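Long-range contacts in UDP-N-Acetylglucosamine 2-Epimerase (PDB 1V4V), which probably interconverts UDP-N-acetylglucosamine and UDP-N-acetylmannosamine by inverting the configuration at C2 of the sugar: residues 59-67 with 78-89; 168-176 with 363-374. All blocks are in the same frame, centred on the assembly; numbering follows the deposited sequence. Where two conformers were deposited one is given.

Contact 1 of 2, residues 59-67 with 78-89; sequences EDRNLDVMQ and RILPQAARALKE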
loop_
_atom_site.group_PDB
_atom_site.type_symbol
_atom_site.label_atom_id
_atom_site.label_comp_id
_atom_site.label_asym_id
_atom_site.label_seq_id
_atom_site.Cartn_x
_atom_site.Cartn_y
_atom_site.Cartn_z
ATOM N N GLU A 59 17.800 -20.839 -5.746
ATOM C CA GLU A 59 17.330 -19.522 -6.166
ATOM C C GLU A 59 17.775 -19.278 -7.599
ATOM O O GLU A 59 18.739 -19.881 -8.071
ATOM C CB GLU A 59 17.860 -18.408 -5.248
ATOM C CG GLU A 59 19.167 -17.743 -5.675
ATOM C CD GLU A 59 20.391 -18.514 -5.241
ATOM O OE1 GLU A 59 21.512 -17.975 -5.376
ATOM O OE2 GLU A 59 20.235 -19.655 -4.760
ATOM N N ASP A 60 17.065 -18.393 -8.287
ATOM C CA ASP A 60 17.375 -18.068 -9.672
ATOM C C ASP A 60 18.117 -16.747 -9.794
ATOM O O ASP A 60 18.895 -16.549 -10.724
ATOM C CB ASP A 60 16.083 -18.018 -10.484
ATOM C CG ASP A 60 15.435 -19.379 -10.620
ATOM O OD1 ASP A 60 15.942 -20.201 -11.413
ATOM O OD2 ASP A 60 14.429 -19.634 -9.928
ATOM N N ARG A 61 17.881 -15.847 -8.844
ATOM C CA ARG A 61 18.527 -14.540 -8.863
ATOM C C ARG A 61 18.554 -13.947 -7.456
ATOM O O ARG A 61 17.762 -14.335 -6.599
ATOM C CB ARG A 61 17.775 -13.615 -9.824
ATOM C CG ARG A 61 18.409 -12.249 -10.029
ATOM C CD ARG A 61 18.009 -11.671 -11.379
ATOM N NE ARG A 61 18.428 -10.282 -11.541
ATOM C CZ ARG A 61 18.459 -9.646 -12.707
ATOM N NH1 ARG A 61 18.102 -10.280 -13.816
ATOM N NH2 ARG A 61 18.837 -8.375 -12.764
ATOM N N ASN A 62 19.477 -13.019 -7.224
ATOM C CA ASN A 62 19.611 -12.371 -5.921
ATOM C C ASN A 62 19.750 -10.866 -6.094
ATOM O O ASN A 62 20.392 -10.406 -7.035
ATOM C CB ASN A 62 20.860 -12.873 -5.188
ATOM C CG ASN A 62 20.886 -14.375 -5.022
ATOM O OD1 ASN A 62 21.041 -15.123 -5.992
ATOM N ND2 ASN A 62 20.735 -14.830 -3.784
ATOM N N LEU A 63 19.149 -10.097 -5.191
ATOM C CA LEU A 63 19.284 -8.647 -5.256
ATOM C C LEU A 63 20.574 -8.315 -4.510
ATOM O O LEU A 63 21.057 -9.118 -3.718
ATOM C CB LEU A 63 18.099 -7.953 -4.583
ATOM C CG LEU A 63 16.731 -8.142 -5.235
ATOM C CD1 LEU A 63 15.704 -7.244 -4.534
ATOM C CD2 LEU A 63 16.813 -7.792 -6.721
ATOM N N ASP A 64 21.137 -7.141 -4.770
ATOM C CA ASP A 64 22.372 -6.729 -4.114
ATOM C C ASP A 64 22.004 -5.871 -2.907
ATOM O O ASP A 64 21.629 -4.709 -3.048
ATOM C CB ASP A 64 23.242 -5.948 -5.103
ATOM C CG ASP A 64 24.622 -5.649 -4.560
ATOM O OD1 ASP A 64 25.531 -5.380 -5.373
ATOM O OD2 ASP A 64 24.799 -5.671 -3.325
ATOM N N VAL A 65 22.112 -6.461 -1.720
ATOM C CA VAL A 65 21.753 -5.772 -0.485
ATOM C C VAL A 65 22.922 -5.621 0.483
ATOM O O VAL A 65 23.674 -6.565 0.714
ATOM C CB VAL A 65 20.603 -6.525 0.228
ATOM C CG1 VAL A 65 20.232 -5.824 1.522
ATOM C CG2 VAL A 65 19.396 -6.615 -0.698
HETATM N N MSE A 66 23.062 -4.427 1.053
HETATM C CA MSE A 66 24.134 -4.151 2.007
HETATM C C MSE A 66 23.936 -5.003 3.261
HETATM O O MSE A 66 22.817 -5.396 3.581
HETATM C CB MSE A 66 24.127 -2.667 2.409
HETATM C CG MSE A 66 24.170 -1.667 1.257
HETATM SE SE MSE A 66 24.144 0.195 1.862
HETATM C CE MSE A 66 23.678 -0.083 3.712
ATOM N N GLN A 67 25.022 -5.286 3.974
ATOM C CA GLN A 67 24.932 -6.079 5.197
ATOM C C GLN A 67 24.686 -5.162 6.391
ATOM O O GLN A 67 24.022 -5.537 7.357
ATOM C CB GLN A 67 26.226 -6.867 5.428
ATOM C CG GLN A 67 26.042 -8.374 5.435
ATOM C CD GLN A 67 25.742 -8.936 4.060
ATOM O OE1 GLN A 67 25.441 -10.119 3.918
ATOM N NE2 GLN A 67 25.831 -8.091 3.039
ATOM N N ARG A 78 17.235 1.602 -2.338
ATOM C CA ARG A 78 18.238 0.632 -2.785
ATOM C C ARG A 78 17.584 -0.591 -3.428
ATOM O O ARG A 78 18.097 -1.155 -4.397
ATOM C CB ARG A 78 19.091 0.186 -1.589
ATOM C CG ARG A 78 20.083 -0.928 -1.896
ATOM C CD ARG A 78 21.511 -0.419 -1.874
ATOM N NE ARG A 78 22.462 -1.441 -2.301
ATOM C CZ ARG A 78 23.745 -1.203 -2.557
ATOM N NH1 ARG A 78 24.233 0.024 -2.429
ATOM N NH2 ARG A 78 24.537 -2.188 -2.953
ATOM N N ILE A 79 16.441 -0.992 -2.886
ATOM C CA ILE A 79 15.721 -2.156 -3.386
ATOM C C ILE A 79 14.889 -1.935 -4.646
ATOM O O ILE A 79 14.955 -2.717 -5.588
ATOM C CB ILE A 79 14.762 -2.711 -2.302
ATOM C CG1 ILE A 79 15.558 -3.194 -1.090
ATOM C CG2 ILE A 79 13.873 -3.806 -2.887
ATOM C CD1 ILE A 79 16.538 -4.326 -1.386
ATOM N N LEU A 80 14.105 -0.864 -4.659
ATOM C CA LEU A 80 13.194 -0.591 -5.762
ATOM C C LEU A 80 13.672 -0.738 -7.212
ATOM O O LEU A 80 13.094 -1.509 -7.975
ATOM C CB LEU A 80 12.564 0.795 -5.579
ATOM C CG LEU A 80 11.367 1.099 -6.481
ATOM C CD1 LEU A 80 10.262 0.074 -6.227
ATOM C CD2 LEU A 80 10.851 2.511 -6.196
ATOM N N PRO A 81 14.728 -0.009 -7.610
ATOM C CA PRO A 81 15.206 -0.111 -8.995
ATOM C C PRO A 81 15.714 -1.485 -9.407
ATOM O O PRO A 81 15.339 -2.003 -10.457
ATOM C CB PRO A 81 16.311 0.947 -9.066
ATOM C CG PRO A 81 15.932 1.926 -7.978
ATOM C CD PRO A 81 15.507 0.994 -6.869
ATOM N N GLN A 82 16.587 -2.066 -8.596
ATOM C CA GLN A 82 17.133 -3.367 -8.937
ATOM C C GLN A 82 16.073 -4.461 -8.900
ATOM O O GLN A 82 16.199 -5.462 -9.595
ATOM C CB GLN A 82 18.303 -3.718 -8.016
ATOM C CG GLN A 82 17.949 -3.905 -6.559
ATOM C CD GLN A 82 19.145 -4.358 -5.748
ATOM O OE1 GLN A 82 19.864 -5.281 -6.144
ATOM N NE2 GLN A 82 19.365 -3.717 -4.608
ATOM N N ALA A 83 15.031 -4.275 -8.089
ATOM C CA ALA A 83 13.958 -5.269 -8.022
ATOM C C ALA A 83 13.141 -5.202 -9.310
ATOM O O ALA A 83 12.788 -6.232 -9.889
ATOM C CB ALA A 83 13.052 -5.006 -6.817
ATOM N N ALA A 84 12.837 -3.986 -9.756
ATOM C CA ALA A 84 12.069 -3.796 -10.982
ATOM C C ALA A 84 12.809 -4.414 -12.166
ATOM O O ALA A 84 12.206 -5.083 -13.005
ATOM C CB ALA A 84 11.848 -2.308 -11.240
ATOM N N ARG A 85 14.115 -4.172 -12.227
ATOM C CA ARG A 85 14.939 -4.697 -13.313
ATOM C C ARG A 85 15.017 -6.218 -13.269
ATOM O O ARG A 85 14.925 -6.882 -14.304
ATOM C CB ARG A 85 16.352 -4.105 -13.251
ATOM C CG ARG A 85 17.262 -4.586 -14.383
ATOM C CD ARG A 85 18.528 -3.748 -14.522
ATOM N NE ARG A 85 19.285 -3.655 -13.278
ATOM C CZ ARG A 85 19.170 -2.659 -12.402
ATOM N NH1 ARG A 85 18.329 -1.661 -12.631
ATOM N NH2 ARG A 85 19.895 -2.663 -11.296
ATOM N N ALA A 86 15.184 -6.769 -12.070
ATOM C CA ALA A 86 15.269 -8.216 -11.909
ATOM C C ALA A 86 13.978 -8.907 -12.342
ATOM O O ALA A 86 14.018 -9.938 -13.014
ATOM C CB ALA A 86 15.595 -8.573 -10.448
ATOM N N LEU A 87 12.831 -8.348 -11.968
ATOM C CA LEU A 87 11.561 -8.964 -12.326
ATOM C C LEU A 87 11.305 -8.903 -13.828
ATOM O O LEU A 87 10.730 -9.825 -14.407
ATOM C CB LEU A 87 10.409 -8.292 -11.570
ATOM C CG LEU A 87 10.492 -8.449 -10.045
ATOM C CD1 LEU A 87 9.356 -7.680 -9.387
ATOM C CD2 LEU A 87 10.426 -9.939 -9.673
ATOM N N LYS A 88 11.749 -7.819 -14.452
ATOM C CA LYS A 88 11.567 -7.634 -15.883
ATOM C C LYS A 88 12.501 -8.566 -16.657
ATOM O O LYS A 88 12.087 -9.213 -17.623
ATOM C CB LYS A 88 11.848 -6.175 -16.251
ATOM C CG LYS A 88 11.397 -5.769 -17.644
ATOM C CD LYS A 88 11.726 -4.306 -17.910
ATOM C CE LYS A 88 11.291 -3.879 -19.303
ATOM N NZ LYS A 88 11.690 -2.470 -19.599
ATOM N N GLU A 89 13.755 -8.641 -16.222
ATOM C CA GLU A 89 14.746 -9.491 -16.877
ATOM C C GLU A 89 14.448 -10.979 -16.695
ATOM O O GLU A 89 14.825 -11.801 -17.532
ATOM C CB GLU A 89 16.149 -9.164 -16.360
ATOM C CG GLU A 89 16.632 -7.770 -16.746
ATOM C CD GLU A 89 18.039 -7.466 -16.258
ATOM O OE1 GLU A 89 18.544 -6.363 -16.552
ATOM O OE2 GLU A 89 18.643 -8.326 -15.585
HETATM O O HOH W 1 18.477 -6.383 -10.735
#
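Arg61, Leu63 and Asp64 meet one side of helix 72-89 at the rim of a Rossmann-like domain of the GT-B fold. Strand 61-62 is an edge strand of the parallel sheet, and the helix belongs to the beta-alpha-beta crossover from strand 61-62 to strand 94-98.

Hydrogen bonding centres on Gln82, whose amide pairs with a loop residue much as a strand would. Gln82 OE1 accepts from Asp64 N at 2.6 Å, and Gln82 NE2 donates nearly straight to Asp64 O at 2.9 Å (172°), although it lies above that carbonyl plane. Gln82 NE2 also reaches Arg78 O at 2.9 Å, one turn back, which fixes the amide's rotation. With an alanine here, Asp64 N and Asp64 O would probably lose these mates and the loop would be freer to shift.

Apolar contacts lie beside it. Leu63, a branched side chain suited to a groove between small residues, sets CD2 4.0 Å from Ala86 CB and CD1 against Ala83, while Val65 CG2 meets Ile79 CD1 at 3.7 Å.

Charged groups close both ends. Arg78 lays its guanidinium face against CG of selenomethionine Met66 and forms a loose salt bridge to Asp64. Arg61, CG anti to its own N (chi1 -175°) and extended to NE, lies over Ala86 and grips Glu89 OE2 with NH1 at 2.7 Å and with NH2. One water links Arg61 NH2 to Gln82 O, 2.7 Å from the carbonyl oxygen.

Contact 2 of 2, residues 168-176 with 363-374; sequences EEGILVTGQ and WRLGLGPRPEDW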
loop_
_atom_site.group_PDB
_atom_site.type_symbol
_atom_site.label_atom_id
_atom_site.label_comp_id
_atom_site.label_asym_id
_atom_site.label_seq_id
_atom_site.Cartn_x
_atom_site.Cartn_y
_atom_site.Cartn_z
ATOM N N GLU A 168 -14.070 -9.015 -3.118
ATOM C CA GLU A 168 -14.212 -10.449 -2.883
ATOM C C GLU A 168 -13.407 -11.315 -3.847
ATOM O O GLU A 168 -12.672 -12.207 -3.426
ATOM C CB GLU A 168 -15.688 -10.847 -2.978
ATOM C CG GLU A 168 -16.495 -10.584 -1.722
ATOM C CD GLU A 168 -16.348 -11.691 -0.695
ATOM O OE1 GLU A 168 -16.864 -11.528 0.431
ATOM O OE2 GLU A 168 -15.725 -12.727 -1.016
ATOM N N GLU A 169 -13.552 -11.051 -5.141
ATOM C CA GLU A 169 -12.861 -11.831 -6.162
ATOM C C GLU A 169 -11.344 -11.768 -6.014
ATOM O O GLU A 169 -10.630 -12.633 -6.513
ATOM C CB GLU A 169 -13.268 -11.343 -7.557
ATOM C CG GLU A 169 -12.536 -10.098 -8.025
ATOM C CD GLU A 169 -11.347 -10.427 -8.909
ATOM O OE1 GLU A 169 -10.459 -9.562 -9.064
ATOM O OE2 GLU A 169 -11.310 -11.548 -9.462
ATOM N N GLY A 170 -10.860 -10.743 -5.326
ATOM C CA GLY A 170 -9.430 -10.595 -5.143
ATOM C C GLY A 170 -8.894 -11.214 -3.866
ATOM O O GLY A 170 -7.734 -10.997 -3.514
ATOM N N ILE A 171 -9.729 -11.977 -3.165
ATOM C CA ILE A 171 -9.307 -12.617 -1.920
ATOM C C ILE A 171 -9.635 -14.106 -1.922
ATOM O O ILE A 171 -10.733 -14.506 -2.308
ATOM C CB ILE A 171 -10.011 -11.998 -0.696
ATOM C CG1 ILE A 171 -9.784 -10.485 -0.665
ATOM C CG2 ILE A 171 -9.488 -12.645 0.586
ATOM C CD1 ILE A 171 -10.659 -9.761 0.331
ATOM N N LEU A 172 -8.675 -14.913 -1.481
ATOM C CA LEU A 172 -8.841 -16.362 -1.389
ATOM C C LEU A 172 -8.393 -16.785 0.011
ATOM O O LEU A 172 -7.288 -16.460 0.423
ATOM C CB LEU A 172 -7.967 -17.068 -2.432
ATOM C CG LEU A 172 -7.976 -18.602 -2.438
ATOM C CD1 LEU A 172 -9.329 -19.106 -2.912
ATOM C CD2 LEU A 172 -6.885 -19.122 -3.365
ATOM N N VAL A 173 -9.254 -17.479 0.749
ATOM C CA VAL A 173 -8.890 -17.946 2.089
ATOM C C VAL A 173 -8.196 -19.283 1.866
ATOM O O VAL A 173 -8.806 -20.234 1.386
ATOM C CB VAL A 173 -10.130 -18.140 2.983
ATOM C CG1 VAL A 173 -9.712 -18.675 4.339
ATOM C CG2 VAL A 173 -10.853 -16.815 3.154
ATOM N N THR A 174 -6.919 -19.354 2.229
ATOM C CA THR A 174 -6.129 -20.554 1.988
ATOM C C THR A 174 -5.711 -21.376 3.200
ATOM O O THR A 174 -5.384 -22.552 3.061
ATOM C CB THR A 174 -4.833 -20.187 1.252
ATOM O OG1 THR A 174 -4.030 -19.364 2.111
ATOM C CG2 THR A 174 -5.139 -19.418 -0.030
ATOM N N GLY A 175 -5.725 -20.766 4.379
ATOM C CA GLY A 175 -5.243 -21.462 5.558
ATOM C C GLY A 175 -3.756 -21.140 5.546
ATOM O O GLY A 175 -3.299 -20.443 4.639
ATOM N N GLN A 176 -2.986 -21.638 6.510
ATOM C CA GLN A 176 -1.562 -21.319 6.546
ATOM C C GLN A 176 -0.639 -22.269 5.788
ATOM O O GLN A 176 -0.710 -23.486 5.955
ATOM C CB GLN A 176 -1.095 -21.215 8.001
ATOM C CG GLN A 176 -1.845 -20.168 8.805
ATOM C CD GLN A 176 -1.141 -19.819 10.105
ATOM O OE1 GLN A 176 -1.774 -19.395 11.075
ATOM N NE2 GLN A 176 0.179 -19.984 10.126
ATOM N N TRP A 363 -5.198 -19.610 -11.881
ATOM C CA TRP A 363 -6.504 -19.067 -12.232
ATOM C C TRP A 363 -6.381 -17.636 -12.754
ATOM O O TRP A 363 -7.014 -17.274 -13.748
ATOM C CB TRP A 363 -7.423 -19.104 -11.009
ATOM C CG TRP A 363 -8.677 -18.305 -11.161
ATOM C CD1 TRP A 363 -9.635 -18.453 -12.123
ATOM C CD2 TRP A 363 -9.116 -17.236 -10.316
ATOM N NE1 TRP A 363 -10.645 -17.543 -11.926
ATOM C CE2 TRP A 363 -10.352 -16.783 -10.823
ATOM C CE3 TRP A 363 -8.583 -16.618 -9.175
ATOM C CZ2 TRP A 363 -11.070 -15.739 -10.231
ATOM C CZ3 TRP A 363 -9.297 -15.578 -8.585
ATOM C CH2 TRP A 363 -10.529 -15.150 -9.115
ATOM N N ARG A 364 -5.570 -16.823 -12.081
ATOM C CA ARG A 364 -5.364 -15.442 -12.500
ATOM C C ARG A 364 -4.689 -15.388 -13.861
ATOM O O ARG A 364 -4.929 -14.467 -14.645
ATOM C CB ARG A 364 -4.503 -14.686 -11.483
ATOM C CG ARG A 364 -5.243 -14.255 -10.231
ATOM C CD ARG A 364 -6.494 -13.480 -10.602
ATOM N NE ARG A 364 -6.821 -12.453 -9.623
ATOM C CZ ARG A 364 -7.981 -11.809 -9.582
ATOM N NH1 ARG A 364 -8.927 -12.091 -10.467
ATOM N NH2 ARG A 364 -8.192 -10.879 -8.660
ATOM N N LEU A 365 -3.840 -16.374 -14.132
ATOM C CA LEU A 365 -3.122 -16.443 -15.397
ATOM C C LEU A 365 -3.917 -17.202 -16.460
ATOM O O LEU A 365 -3.407 -17.476 -17.547
ATOM C CB LEU A 365 -1.759 -17.109 -15.191
ATOM C CG LEU A 365 -0.761 -16.350 -14.307
ATOM C CD1 LEU A 365 0.468 -17.205 -14.068
ATOM C CD2 LEU A 365 -0.375 -15.037 -14.975
ATOM N N GLY A 366 -5.161 -17.543 -16.133
ATOM C CA GLY A 366 -6.016 -18.257 -17.068
ATOM C C GLY A 366 -5.569 -19.669 -17.403
ATOM O O GLY A 366 -5.736 -20.122 -18.536
ATOM N N LEU A 367 -5.007 -20.369 -16.423
ATOM C CA LEU A 367 -4.539 -21.737 -16.627
ATOM C C LEU A 367 -5.283 -22.719 -15.729
ATOM O O LEU A 367 -4.757 -23.778 -15.387
ATOM C CB LEU A 367 -3.037 -21.837 -16.345
ATOM C CG LEU A 367 -2.078 -21.097 -17.280
ATOM C CD1 LEU A 367 -0.647 -21.292 -16.804
ATOM C CD2 LEU A 367 -2.237 -21.622 -18.700
ATOM N N GLY A 368 -6.505 -22.363 -15.347
ATOM C CA GLY A 368 -7.289 -23.234 -14.490
ATOM C C GLY A 368 -8.396 -22.497 -13.764
ATOM O O GLY A 368 -8.441 -21.267 -13.789
ATOM N N PRO A 369 -9.310 -23.225 -13.106
ATOM C CA PRO A 369 -10.431 -22.639 -12.364
ATOM C C PRO A 369 -10.032 -22.138 -10.975
ATOM O O PRO A 369 -8.982 -22.511 -10.451
ATOM C CB PRO A 369 -11.423 -23.794 -12.295
ATOM C CG PRO A 369 -10.516 -24.968 -12.124
ATOM C CD PRO A 369 -9.414 -24.697 -13.131
ATOM N N ARG A 370 -10.876 -21.294 -10.385
ATOM C CA ARG A 370 -10.611 -20.753 -9.053
ATOM C C ARG A 370 -10.815 -21.827 -7.997
ATOM O O ARG A 370 -11.892 -22.417 -7.900
ATOM C CB ARG A 370 -11.544 -19.578 -8.748
ATOM C CG ARG A 370 -11.387 -19.010 -7.337
ATOM C CD ARG A 370 -12.408 -17.912 -7.062
ATOM N NE ARG A 370 -12.273 -17.328 -5.727
ATOM C CZ ARG A 370 -12.439 -17.996 -4.587
ATOM N NH1 ARG A 370 -12.298 -17.375 -3.423
ATOM N NH2 ARG A 370 -12.747 -19.287 -4.603
ATOM N N PRO A 371 -9.782 -22.095 -7.185
ATOM C CA PRO A 371 -9.902 -23.114 -6.140
ATOM C C PRO A 371 -10.912 -22.666 -5.092
ATOM O O PRO A 371 -11.223 -21.479 -4.994
ATOM C CB PRO A 371 -8.483 -23.200 -5.583
ATOM C CG PRO A 371 -8.002 -21.786 -5.711
ATOM C CD PRO A 371 -8.479 -21.411 -7.104
ATOM N N GLU A 372 -11.431 -23.614 -4.321
ATOM C CA GLU A 372 -12.393 -23.290 -3.276
ATOM C C GLU A 372 -11.632 -22.883 -2.019
ATOM O O GLU A 372 -10.544 -23.389 -1.757
ATOM C CB GLU A 372 -13.286 -24.498 -2.977
ATOM C CG GLU A 372 -14.075 -24.996 -4.178
ATOM C CD GLU A 372 -15.051 -26.101 -3.822
ATOM O OE1 GLU A 372 -14.611 -27.134 -3.269
ATOM O OE2 GLU A 372 -16.260 -25.939 -4.097
ATOM N N ASP A 373 -12.210 -21.966 -1.249
ATOM C CA ASP A 373 -11.587 -21.488 -0.017
ATOM C C ASP A 373 -11.508 -22.560 1.063
ATOM O O ASP A 373 -12.401 -23.401 1.190
ATOM C CB ASP A 373 -12.372 -20.306 0.560
ATOM C CG ASP A 373 -12.348 -19.085 -0.334
ATOM O OD1 ASP A 373 -11.272 -18.762 -0.873
ATOM O OD2 ASP A 373 -13.404 -18.435 -0.479
ATOM N N TRP A 374 -10.435 -22.509 1.845
ATOM C CA TRP A 374 -10.249 -23.434 2.954
ATOM C C TRP A 374 -11.308 -23.058 3.983
ATOM O O TRP A 374 -11.587 -21.877 4.188
ATOM C CB TRP A 374 -8.853 -23.257 3.562
ATOM C CG TRP A 374 -8.658 -23.944 4.892
ATOM C CD1 TRP A 374 -8.521 -25.285 5.119
ATOM C CD2 TRP A 374 -8.579 -23.310 6.177
ATOM N NE1 TRP A 374 -8.356 -25.525 6.468
ATOM C CE2 TRP A 374 -8.390 -24.329 7.138
ATOM C CE3 TRP A 374 -8.647 -21.977 6.609
ATOM C CZ2 TRP A 374 -8.270 -24.058 8.506
ATOM C CZ3 TRP A 374 -8.527 -21.706 7.971
ATOM C CH2 TRP A 374 -8.341 -22.746 8.904
HETATM O O HOH W 2 -13.765 -14.480 -2.853
HETATM O O HOH W 3 -12.387 -15.565 -0.269
HETATM O O HOH W 4 -11.912 -14.875 -4.924
#
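Val173 and Trp374 join the far edge of the N-terminal Rossmann-like sheet of this GT-B protein to the chain's C-terminal tail. Strand 171-173 bonds to strand 149-152 on its inner side; toward the tail, Val173 O accepts from Trp374 N at 2.8 Å (165°), a single backbone link. Leu172 fills the space beside it, CD2 meeting Pro371 CG at 3.7 Å, two compact apolar groups crossing at about a right angle. Its CD1 lies over one face of the Arg370 guanidinium. At the other end Arg364 grips Glu169 end-on, NH2 to OE1 at 2.7 Å and NH1 to the syn lone pair of OE2 at 2.6 Å. The two planes are 56° apart, so the pairing is not flat. Glu169 reaches it by putting CG between its N and carbonyl carbon (chi1 81°) and turning sharply about the CB-CG bond (chi2).

Further out, Asp148 takes Arg364 NE, so the guanidinium is held from two sides. Trp363, broad and flat, is clasped between Arg370 CB over one face and Arg364 CD over the opposite one. Arg370 NE donates to a water, 2.6 Å away, that also lies close to Ile171 O. Asp373 was modelled in two conformers, so the bonds of its carboxylate to Val173 N and Arg370 are doubtful. Gly366, with positive phi, ends helix 353-364 in a Schellman motif and lets the chain turn back along the strand. Gly175 suits its place because its backbone angles exclude a CB and because its bare CA sits 3.6 Å from Trp374 CE3.

How the contacts relate
From the N terminus, the chain first closes contact 1, a short loop, ten residues lying between its segments, six of them in the first part of helix 72-89. Contact 2 opens only later, at 168-176, and closes 186 residues on, after the chain has built the second sheet and returned. The two are therefore in series, neither nested nor crossed. Both reach the seven-stranded parallel sheet, but at its two outermost strands, with their centres about 28 Å apart and nearest atoms about 12 Å apart. Contact 1 holds a crossover within one domain, whereas contact 2 fastens the C-terminal tail back onto the N-terminal domain.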